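Local atomic coordinates of alpha-toxin (Clostridium novyi, PDB entry 2VK9), a protein that is a large clostridial cytotoxin, represented here by its catalytic domain, which is built around a core of the GT-A fold. Residues A[97-102]-A[128-133]; A[115-120]-A[283-288]; A[279-284]-A[386-391]. All coordinates share one frame; numbering follows the deposited sequence.

Interaction 1. Residues A[97-102]-A[128-133]; sequences SKNLSF and NIRLFY
Leu100 and Ile129 run side by side and point the same way, CD2 of Leu100 lying 3.9 Å from CG1 of Ile129. The other branch of Ile129, CG2, is directed at Phe102, whose ring receives it at the edge and in plane through CE1. The CB of Phe102 in turn packs on CD1 of Leu131 at 3.7 Å, with CG of Leu131 anti to the backbone N (chi1 175°), which directs the branch to the Phe102 side. Tyr117 and Trp120 of helix 111-123 cover this apolar face. That helix is the crossover of a beta-alpha-beta unit, and the two parallel strands, 99-102 and 128-133, are its beta elements, paired in register from Asn99 with Asn128 to Phe102 with Leu131. Leu100 and Phe102 each give and accept a backbone bond in turn, Phe132 N to Phe102 O being 2.7 Å. On the other face, Ser101 OG lies in the plane of the Phe132 ring, 3.5 Å from CE1. Further out, the Arg130 side chain, extended as far as NE, lies beside that of Asn99, its guanidinium plane turned 71° from the amide. NH1 makes a weak but nearly straight hydrogen bond to Asn99 OD1 (3.3 Å) and also donates to a water (NH1 to O 2.6 Å), which donates to Ser101 OG and Asn128 O. At the outer end Lys98 O accepts Asn128 N, while Lys98 NZ turns away to Asp362 and Asp126.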
loop_
_atom_site.group_PDB
_atom_site.type_symbol
_atom_site.label_atom_id
_atom_site.label_comp_id
_atom_site.label_asym_id
_atom_site.label_seq_id
_atom_site.Cartn_x
_atom_site.Cartn_y
_atom_site.Cartn_z
ATOM N N SER A 97 15.218 -12.369 -4.346
ATOM C CA SER A 97 16.239 -12.367 -3.297
ATOM C C SER A 97 15.653 -12.913 -2.003
ATOM O O SER A 97 14.478 -12.693 -1.709
ATOM C CB SER A 97 16.782 -10.957 -3.055
ATOM O OG SER A 97 17.361 -10.420 -4.228
ATOM N N LYS A 98 16.466 -13.627 -1.230
ATOM C CA LYS A 98 15.992 -14.203 0.021
ATOM C C LYS A 98 16.138 -13.234 1.184
ATOM O O LYS A 98 16.875 -13.454 2.145
ATOM C CB LYS A 98 16.621 -15.562 0.270
ATOM C CG LYS A 98 16.009 -16.570 -0.673
ATOM C CD LYS A 98 16.414 -17.958 -0.388
ATOM C CE LYS A 98 15.779 -18.872 -1.389
ATOM N NZ LYS A 98 15.901 -20.283 -0.918
ATOM N N ASN A 99 15.407 -12.137 1.039
ATOM C CA ASN A 99 15.242 -11.151 2.065
ATOM C C ASN A 99 13.784 -11.098 2.420
ATOM O O ASN A 99 12.934 -11.067 1.538
ATOM C CB ASN A 99 15.688 -9.801 1.541
ATOM C CG ASN A 99 17.158 -9.767 1.238
ATOM O OD1 ASN A 99 17.978 -10.267 2.018
ATOM N ND2 ASN A 99 17.513 -9.180 0.102
ATOM N N LEU A 100 13.494 -11.114 3.714
ATOM C CA LEU A 100 12.139 -10.896 4.181
ATOM C C LEU A 100 12.158 -9.689 5.092
ATOM O O LEU A 100 12.902 -9.660 6.065
ATOM C CB LEU A 100 11.632 -12.133 4.918
ATOM C CG LEU A 100 10.273 -12.089 5.617
ATOM C CD1 LEU A 100 9.163 -11.817 4.627
ATOM C CD2 LEU A 100 10.029 -13.394 6.342
ATOM N N SER A 101 11.359 -8.680 4.772
ATOM C CA SER A 101 11.421 -7.440 5.530
ATOM C C SER A 101 10.102 -7.084 6.159
ATOM O O SER A 101 9.053 -7.273 5.557
ATOM C CB SER A 101 11.887 -6.294 4.648
ATOM O OG SER A 101 13.215 -6.514 4.204
ATOM N N PHE A 102 10.161 -6.570 7.381
ATOM C CA PHE A 102 8.994 -6.038 8.068
ATOM C C PHE A 102 9.347 -4.635 8.508
ATOM O O PHE A 102 10.520 -4.303 8.646
ATOM C CB PHE A 102 8.653 -6.885 9.290
ATOM C CG PHE A 102 8.355 -8.316 8.976
ATOM C CD1 PHE A 102 9.367 -9.255 8.942
ATOM C CD2 PHE A 102 7.056 -8.729 8.722
ATOM C CE1 PHE A 102 9.091 -10.587 8.652
ATOM C CE2 PHE A 102 6.770 -10.054 8.430
ATOM C CZ PHE A 102 7.790 -10.987 8.395
ATOM N N ASN A 128 17.242 -13.985 5.015
ATOM C CA ASN A 128 17.692 -12.934 5.898
ATOM C C ASN A 128 16.453 -12.125 6.229
ATOM O O ASN A 128 15.846 -11.493 5.346
ATOM C CB ASN A 128 18.760 -12.055 5.250
ATOM C CG ASN A 128 20.075 -12.788 5.036
ATOM O OD1 ASN A 128 20.360 -13.770 5.704
ATOM N ND2 ASN A 128 20.878 -12.308 4.099
ATOM N N ILE A 129 16.059 -12.188 7.500
ATOM C CA ILE A 129 14.849 -11.551 7.967
ATOM C C ILE A 129 15.208 -10.294 8.731
ATOM O O ILE A 129 16.054 -10.321 9.626
ATOM C CB ILE A 129 14.007 -12.506 8.819
ATOM C CG1 ILE A 129 13.605 -13.720 7.982
ATOM C CG2 ILE A 129 12.758 -11.805 9.302
ATOM C CD1 ILE A 129 12.914 -14.813 8.745
ATOM N N ARG A 130 14.589 -9.181 8.362
ATOM C CA ARG A 130 14.865 -7.923 9.032
ATOM C C ARG A 130 13.577 -7.240 9.400
ATOM O O ARG A 130 12.562 -7.385 8.728
ATOM C CB ARG A 130 15.677 -6.987 8.142
ATOM C CG ARG A 130 17.134 -7.343 7.920
ATOM C CD ARG A 130 17.679 -6.414 6.844
ATOM N NE ARG A 130 18.946 -6.841 6.260
ATOM C CZ ARG A 130 19.076 -7.723 5.268
ATOM N NH1 ARG A 130 18.016 -8.309 4.723
ATOM N NH2 ARG A 130 20.281 -8.023 4.817
ATOM N N LEU A 131 13.638 -6.490 10.491
ATOM C CA LEU A 131 12.536 -5.689 10.968
ATOM C C LEU A 131 13.054 -4.266 11.070
ATOM O O LEU A 131 14.002 -3.982 11.790
ATOM C CB LEU A 131 12.060 -6.225 12.314
ATOM C CG LEU A 131 10.981 -5.533 13.152
ATOM C CD1 LEU A 131 9.818 -5.100 12.303
ATOM C CD2 LEU A 131 10.501 -6.553 14.141
ATOM N N PHE A 132 12.446 -3.374 10.308
ATOM C CA PHE A 132 12.966 -2.038 10.183
ATOM C C PHE A 132 12.186 -1.112 11.067
ATOM O O PHE A 132 10.972 -1.213 11.150
ATOM C CB PHE A 132 12.892 -1.588 8.729
ATOM C CG PHE A 132 13.903 -2.258 7.849
ATOM C CD1 PHE A 132 13.570 -3.399 7.131
ATOM C CD2 PHE A 132 15.196 -1.760 7.753
ATOM C CE1 PHE A 132 14.516 -4.029 6.318
ATOM C CE2 PHE A 132 16.145 -2.385 6.944
ATOM C CZ PHE A 132 15.807 -3.516 6.227
ATOM N N TYR A 133 12.893 -0.227 11.753
ATOM C CA TYR A 133 12.253 0.791 12.555
ATOM C C TYR A 133 13.058 2.083 12.517
ATOM O O TYR A 133 14.185 2.110 12.020
ATOM C CB TYR A 133 12.074 0.295 13.980
ATOM C CG TYR A 133 13.268 0.473 14.892
ATOM C CD1 TYR A 133 14.454 -0.226 14.674
ATOM C CD2 TYR A 133 13.192 1.316 16.004
ATOM C CE1 TYR A 133 15.533 -0.087 15.525
ATOM C CE2 TYR A 133 14.264 1.467 16.871
ATOM C CZ TYR A 133 15.438 0.761 16.626
ATOM O OH TYR A 133 16.516 0.908 17.479
HETATM O O HOH W 1 15.433 -8.269 5.077
#

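Interaction 2. Residues A[115-120]-A[283-288]; sequences EYYNMW and CDLDFL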
loop_
_atom_site.group_PDB
_atom_site.type_symbol
_atom_site.label_atom_id
_atom_site.label_comp_id
_atom_site.label_asym_id
_atom_site.label_seq_id
_atom_site.Cartn_x
_atom_site.Cartn_y
_atom_site.Cartn_z
ATOM N N GLU A 115 5.217 -12.307 18.274
ATOM C CA GLU A 115 4.841 -13.692 18.023
ATOM C C GLU A 115 4.797 -13.954 16.520
ATOM O O GLU A 115 5.386 -14.932 16.051
ATOM C CB GLU A 115 3.488 -14.013 18.657
ATOM C CG GLU A 115 3.487 -14.111 20.182
ATOM C CD GLU A 115 3.669 -15.541 20.716
ATOM O OE1 GLU A 115 4.564 -16.289 20.227
ATOM O OE2 GLU A 115 2.915 -15.908 21.651
ATOM N N TYR A 116 4.120 -13.075 15.773
ATOM C CA TYR A 116 4.004 -13.210 14.317
ATOM C C TYR A 116 5.378 -13.216 13.659
ATOM O O TYR A 116 5.643 -13.993 12.748
ATOM C CB TYR A 116 3.179 -12.071 13.707
ATOM C CG TYR A 116 1.687 -12.100 13.956
ATOM C CD1 TYR A 116 0.790 -11.751 12.951
ATOM C CD2 TYR A 116 1.167 -12.445 15.202
ATOM C CE1 TYR A 116 -0.594 -11.751 13.182
ATOM C CE2 TYR A 116 -0.209 -12.452 15.441
ATOM C CZ TYR A 116 -1.081 -12.102 14.431
ATOM O OH TYR A 116 -2.433 -12.093 14.690
ATOM N N TYR A 117 6.243 -12.335 14.137
ATOM C CA TYR A 117 7.578 -12.174 13.599
ATOM C C TYR A 117 8.380 -13.437 13.819
ATOM O O TYR A 117 9.119 -13.879 12.942
ATOM C CB TYR A 117 8.241 -11.006 14.305
ATOM C CG TYR A 117 9.608 -10.614 13.809
ATOM C CD1 TYR A 117 9.823 -10.266 12.477
ATOM C CD2 TYR A 117 10.673 -10.543 14.689
ATOM C CE1 TYR A 117 11.071 -9.876 12.043
ATOM C CE2 TYR A 117 11.912 -10.159 14.275
ATOM C CZ TYR A 117 12.114 -9.823 12.952
ATOM O OH TYR A 117 13.373 -9.441 12.558
ATOM N N ASN A 118 8.213 -14.015 15.003
ATOM C CA ASN A 118 8.855 -15.262 15.361
ATOM C C ASN A 118 8.363 -16.420 14.495
ATOM O O ASN A 118 9.103 -17.357 14.209
ATOM C CB ASN A 118 8.592 -15.565 16.829
ATOM C CG ASN A 118 9.357 -16.772 17.312
ATOM O OD1 ASN A 118 10.584 -16.785 17.281
ATOM N ND2 ASN A 118 8.637 -17.801 17.748
ATOM N N MET A 119 7.100 -16.341 14.093
ATOM C CA MET A 119 6.474 -17.374 13.300
ATOM C C MET A 119 7.140 -17.407 11.920
ATOM O O MET A 119 7.526 -18.464 11.427
ATOM C CB MET A 119 4.982 -17.079 13.208
ATOM C CG MET A 119 4.160 -18.088 12.440
ATOM S SD MET A 119 3.741 -19.551 13.387
ATOM C CE MET A 119 3.396 -18.804 14.973
ATOM N N TRP A 120 7.295 -16.228 11.327
ATOM C CA TRP A 120 8.056 -16.059 10.103
ATOM C C TRP A 120 9.488 -16.569 10.236
ATOM O O TRP A 120 9.989 -17.255 9.344
ATOM C CB TRP A 120 8.052 -14.593 9.696
ATOM C CG TRP A 120 6.780 -14.193 9.057
ATOM C CD1 TRP A 120 5.793 -13.435 9.605
ATOM C CD2 TRP A 120 6.334 -14.546 7.744
ATOM N NE1 TRP A 120 4.761 -13.286 8.712
ATOM C CE2 TRP A 120 5.074 -13.953 7.558
ATOM C CE3 TRP A 120 6.882 -15.301 6.706
ATOM C CZ2 TRP A 120 4.351 -14.091 6.377
ATOM C CZ3 TRP A 120 6.162 -15.437 5.534
ATOM C CH2 TRP A 120 4.909 -14.838 5.381
ATOM N N CYS A 283 6.612 -7.947 4.021
ATOM C CA CYS A 283 5.393 -8.412 4.644
ATOM C C CYS A 283 4.920 -7.521 5.780
ATOM O O CYS A 283 5.709 -6.940 6.516
ATOM C CB CYS A 283 5.554 -9.846 5.135
ATOM S SG CYS A 283 4.000 -10.586 5.654
ATOM N N ASP A 284 3.603 -7.426 5.896
ATOM C CA ASP A 284 2.949 -6.741 6.985
ATOM C C ASP A 284 2.972 -7.655 8.205
ATOM O O ASP A 284 2.741 -8.866 8.081
ATOM C CB ASP A 284 1.512 -6.482 6.577
ATOM C CG ASP A 284 0.935 -5.243 7.213
ATOM O OD1 ASP A 284 0.466 -5.338 8.384
ATOM O OD2 ASP A 284 0.934 -4.185 6.520
ATOM N N LEU A 285 3.248 -7.087 9.379
ATOM C CA LEU A 285 3.267 -7.861 10.631
ATOM C C LEU A 285 1.911 -8.479 11.063
ATOM O O LEU A 285 1.850 -9.253 12.023
ATOM C CB LEU A 285 3.884 -7.036 11.758
ATOM C CG LEU A 285 5.410 -7.067 11.801
ATOM C CD1 LEU A 285 5.984 -5.837 12.493
ATOM C CD2 LEU A 285 5.893 -8.345 12.469
ATOM N N ASP A 286 0.839 -8.153 10.346
ATOM C CA ASP A 286 -0.465 -8.774 10.571
ATOM C C ASP A 286 -0.621 -10.108 9.870
ATOM O O ASP A 286 -1.526 -10.859 10.181
ATOM C CB ASP A 286 -1.562 -7.847 10.076
ATOM C CG ASP A 286 -1.685 -6.614 10.919
ATOM O OD1 ASP A 286 -1.111 -6.607 12.039
ATOM O OD2 ASP A 286 -2.358 -5.662 10.466
ATOM N N PHE A 287 0.239 -10.388 8.901
ATOM C CA PHE A 287 0.155 -11.630 8.158
ATOM C C PHE A 287 1.076 -12.651 8.783
ATOM O O PHE A 287 1.954 -12.309 9.573
ATOM C CB PHE A 287 0.526 -11.410 6.698
ATOM C CG PHE A 287 -0.506 -10.642 5.910
ATOM C CD1 PHE A 287 -1.570 -9.996 6.541
ATOM C CD2 PHE A 287 -0.394 -10.540 4.529
ATOM C CE1 PHE A 287 -2.516 -9.278 5.802
ATOM C CE2 PHE A 287 -1.334 -9.821 3.785
ATOM C CZ PHE A 287 -2.394 -9.189 4.422
ATOM N N LEU A 288 0.858 -13.911 8.438
ATOM C CA LEU A 288 1.641 -15.002 8.969
ATOM C C LEU A 288 2.005 -15.872 7.801
ATOM O O LEU A 288 1.427 -15.716 6.730
ATOM C CB LEU A 288 0.817 -15.787 9.983
ATOM C CG LEU A 288 0.691 -15.143 11.366
ATOM C CD1 LEU A 288 -0.393 -15.810 12.178
ATOM C CD2 LEU A 288 2.004 -15.208 12.111
#
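The indole NH of Trp120 makes the hydrogen bond that ties the helix to the loop: NE1 to Phe287 O is 3.1 Å, with a fairly straight N-H (160°). Phe287 O lies close to the indole plane, yet the donor sits above the plane of the C=O group, approaching it from the side rather than along a lone pair. The benzo part of the same indole, through CZ2, meets the backbone carbonyl carbon C of Leu288 obliquely at 3.3 Å. Cys283 SG meets the six-membered ring obliquely, 3.6 Å from CZ2. The loop reaches this position through a type I beta turn from Asp284 to Phe287, closed by Phe287 N to Asp284 O and supported by a weak bond from Asp286 N to Asp284 OD1. Asp284, Leu285 and Asp286 have the Asp-X-Asp pattern familiar from GT-A enzymes, and the turn puts the pair of acids at the end of strand 280-283. Beyond it, Leu288 lies across Tyr116 at about a right angle: its CG stands over one ring face, 4.2 Å from the centroid, in a CH-pi contact. CD2 of Leu288 touches both CA of Tyr116 and CG of Met119, each 3.6 Å away. Leu285 CD2 touches Tyr117 CB at 4.0 Å. The hydroxyl of Tyr116 is hydrogen-bonded to Asp519 N, and Asp286 OD2 to Ser523, both residues of helix 518-523.

Interaction 3. Residues A[279-284]-A[386-391]; sequences GGVYCD and NAFIIS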
loop_
_atom_site.group_PDB
_atom_site.type_symbol
_atom_site.label_atom_id
_atom_site.label_comp_id
_atom_site.label_asym_id
_atom_site.label_seq_id
_atom_site.Cartn_x
_atom_site.Cartn_y
_atom_site.Cartn_z
ATOM N N GLY A 279 15.461 -5.693 -2.182
ATOM C CA GLY A 279 14.578 -6.592 -2.918
ATOM C C GLY A 279 14.099 -7.712 -2.010
ATOM O O GLY A 279 14.388 -7.716 -0.813
ATOM N N GLY A 280 13.381 -8.671 -2.587
ATOM C CA GLY A 280 12.862 -9.808 -1.847
ATOM C C GLY A 280 11.389 -9.651 -1.514
ATOM O O GLY A 280 10.609 -9.120 -2.309
ATOM N N VAL A 281 11.018 -10.120 -0.327
ATOM C CA VAL A 281 9.647 -10.089 0.132
ATOM C C VAL A 281 9.500 -9.001 1.168
ATOM O O VAL A 281 10.348 -8.862 2.051
ATOM C CB VAL A 281 9.268 -11.420 0.799
ATOM C CG1 VAL A 281 7.801 -11.438 1.174
ATOM C CG2 VAL A 281 9.604 -12.585 -0.111
ATOM N N TYR A 282 8.436 -8.216 1.054
ATOM C CA TYR A 282 8.012 -7.353 2.148
ATOM C C TYR A 282 6.719 -7.897 2.703
ATOM O O TYR A 282 5.820 -8.242 1.952
ATOM C CB TYR A 282 7.782 -5.905 1.717
ATOM C CG TYR A 282 6.991 -5.169 2.765
ATOM C CD1 TYR A 282 7.609 -4.689 3.921
ATOM C CD2 TYR A 282 5.606 -5.015 2.640
ATOM C CE1 TYR A 282 6.880 -4.041 4.912
ATOM C CE2 TYR A 282 4.857 -4.374 3.636
ATOM C CZ TYR A 282 5.503 -3.888 4.768
ATOM O OH TYR A 282 4.774 -3.263 5.754
ATOM N N CYS A 283 6.612 -7.947 4.021
ATOM C CA CYS A 283 5.393 -8.412 4.644
ATOM C C CYS A 283 4.920 -7.521 5.780
ATOM O O CYS A 283 5.709 -6.940 6.516
ATOM C CB CYS A 283 5.554 -9.846 5.135
ATOM S SG CYS A 283 4.000 -10.586 5.654
ATOM N N ASP A 284 3.603 -7.426 5.896
ATOM C CA ASP A 284 2.949 -6.741 6.985
ATOM C C ASP A 284 2.972 -7.655 8.205
ATOM O O ASP A 284 2.741 -8.866 8.081
ATOM C CB ASP A 284 1.512 -6.482 6.577
ATOM C CG ASP A 284 0.935 -5.243 7.213
ATOM O OD1 ASP A 284 0.466 -5.338 8.384
ATOM O OD2 ASP A 284 0.934 -4.185 6.520
ATOM N N ASN A 386 -1.070 -3.705 -0.545
ATOM C CA ASN A 386 0.374 -3.526 -0.438
ATOM C C ASN A 386 0.951 -4.112 0.858
ATOM O O ASN A 386 2.025 -3.718 1.314
ATOM C CB ASN A 386 0.761 -2.054 -0.632
ATOM C CG ASN A 386 0.298 -1.164 0.506
ATOM O OD1 ASN A 386 -0.712 -1.442 1.154
ATOM N ND2 ASN A 386 1.035 -0.075 0.747
ATOM N N ALA A 387 0.228 -5.075 1.427
ATOM C CA ALA A 387 0.628 -5.750 2.660
ATOM C C ALA A 387 1.649 -6.861 2.440
ATOM O O ALA A 387 2.330 -7.275 3.378
ATOM C CB ALA A 387 -0.585 -6.293 3.361
ATOM N N PHE A 388 1.734 -7.352 1.206
ATOM C CA PHE A 388 2.667 -8.413 0.832
ATOM C C PHE A 388 3.142 -8.151 -0.592
ATOM O O PHE A 388 2.344 -8.191 -1.535
ATOM C CB PHE A 388 1.975 -9.769 0.929
ATOM C CG PHE A 388 2.899 -10.950 0.826
ATOM C CD1 PHE A 388 3.541 -11.452 1.951
ATOM C CD2 PHE A 388 3.088 -11.594 -0.381
ATOM C CE1 PHE A 388 4.379 -12.562 1.869
ATOM C CE2 PHE A 388 3.927 -12.702 -0.467
ATOM C CZ PHE A 388 4.567 -13.179 0.656
ATOM N N ILE A 389 4.434 -7.858 -0.732
ATOM C CA ILE A 389 5.031 -7.476 -2.003
ATOM C C ILE A 389 6.286 -8.291 -2.248
ATOM O O ILE A 389 7.148 -8.391 -1.373
ATOM C CB ILE A 389 5.459 -5.998 -1.997
ATOM C CG1 ILE A 389 4.346 -5.089 -1.468
ATOM C CG2 ILE A 389 5.915 -5.555 -3.381
ATOM C CD1 ILE A 389 4.846 -3.685 -1.120
ATOM N N ILE A 390 6.403 -8.871 -3.436
ATOM C CA ILE A 390 7.627 -9.566 -3.804
ATOM C C ILE A 390 8.200 -8.912 -5.038
ATOM O O ILE A 390 7.505 -8.781 -6.040
ATOM C CB ILE A 390 7.389 -11.051 -4.100
ATOM C CG1 ILE A 390 6.792 -11.758 -2.882
ATOM C CG2 ILE A 390 8.699 -11.716 -4.507
ATOM C CD1 ILE A 390 6.176 -13.092 -3.207
ATOM N N SER A 391 9.459 -8.497 -4.966
ATOM C CA SER A 391 10.138 -7.881 -6.096
ATOM C C SER A 391 11.632 -7.899 -5.887
ATOM O O SER A 391 12.085 -7.674 -4.774
ATOM C CB SER A 391 9.702 -6.426 -6.233
ATOM O OG SER A 391 10.542 -5.714 -7.137
#
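Val281 and Phe388 cross at a slant on one face of an antiparallel pair of strands, where CG1 of Val281 lies 3.7 Å from both CE1 and CZ of the Phe388 ring, meeting it obliquely. The next side chain of that face, Cys283, approaches the same ring differently: its SG lies in the ring plane, 3.8 Å from CD1, a sulfur-aromatic contact made at the edge. Phe388 can take both neighbours because its CG is anti to the backbone N (chi1 -169°), which carries the ring across toward strand 280-283. Ile390, directly paired with Val281, runs alongside it and points the same way, CG1 against CG2 of the valine at 4.0 Å.

Tyr282 and Ile389 occupy the reverse face. CD1 of the isoleucine comes to 4.1 Å from CD2 of the tyrosine, meeting its ring obliquely, while Asn386 O sits at the ring's edge near CE2; its hydrogen bond comes from Arg271. Helix 263-278 packs on this face through Arg271 and Leu275. Between the two layers the backbones are joined by paired bonds: Tyr282 N to Ile389 O is 2.8 Å, and Ile389 N returns to Tyr282 O. Gly280 and Ser391 form a second such pair. Past the strand, Asp284 N gives to Ala387 O at 2.8 Å. Asp284 CB also touches Ala387 CB, at 3.8 Å, where the chain turns a corner at 386-388.

Gly279, with positive phi, leads from the helix into strand 280-283, the last of the parallel strands; its antiparallel partner 382-391 makes the mixed central sheet characteristic of the GT-A fold.

All three contacts lie in one catalytic domain. Interactions 1 and 3 belong to the same mixed sheet, in which strands 99-103 and 280-283 are neighbours joined by Asn99 O with Val281 N and Ser101 N with Val281 O. Their centres are about 9 Å apart. The centre of interaction 2 lies about 11 Å from that of interaction 1 and about 12 Å from that of interaction 3, where helix 111-123, the crossover of interaction 1, meets the loop that continues strand 280-283. Interactions 2 and 3 share Cys283 and Asp284. Along the chain, interaction 1 closes before interaction 3 opens, whereas interactions 1 and 2 interleave. The Asp-X-Asp turn thus leaves the sheet's middle, packed between the crossover helix and the corner at 386-388.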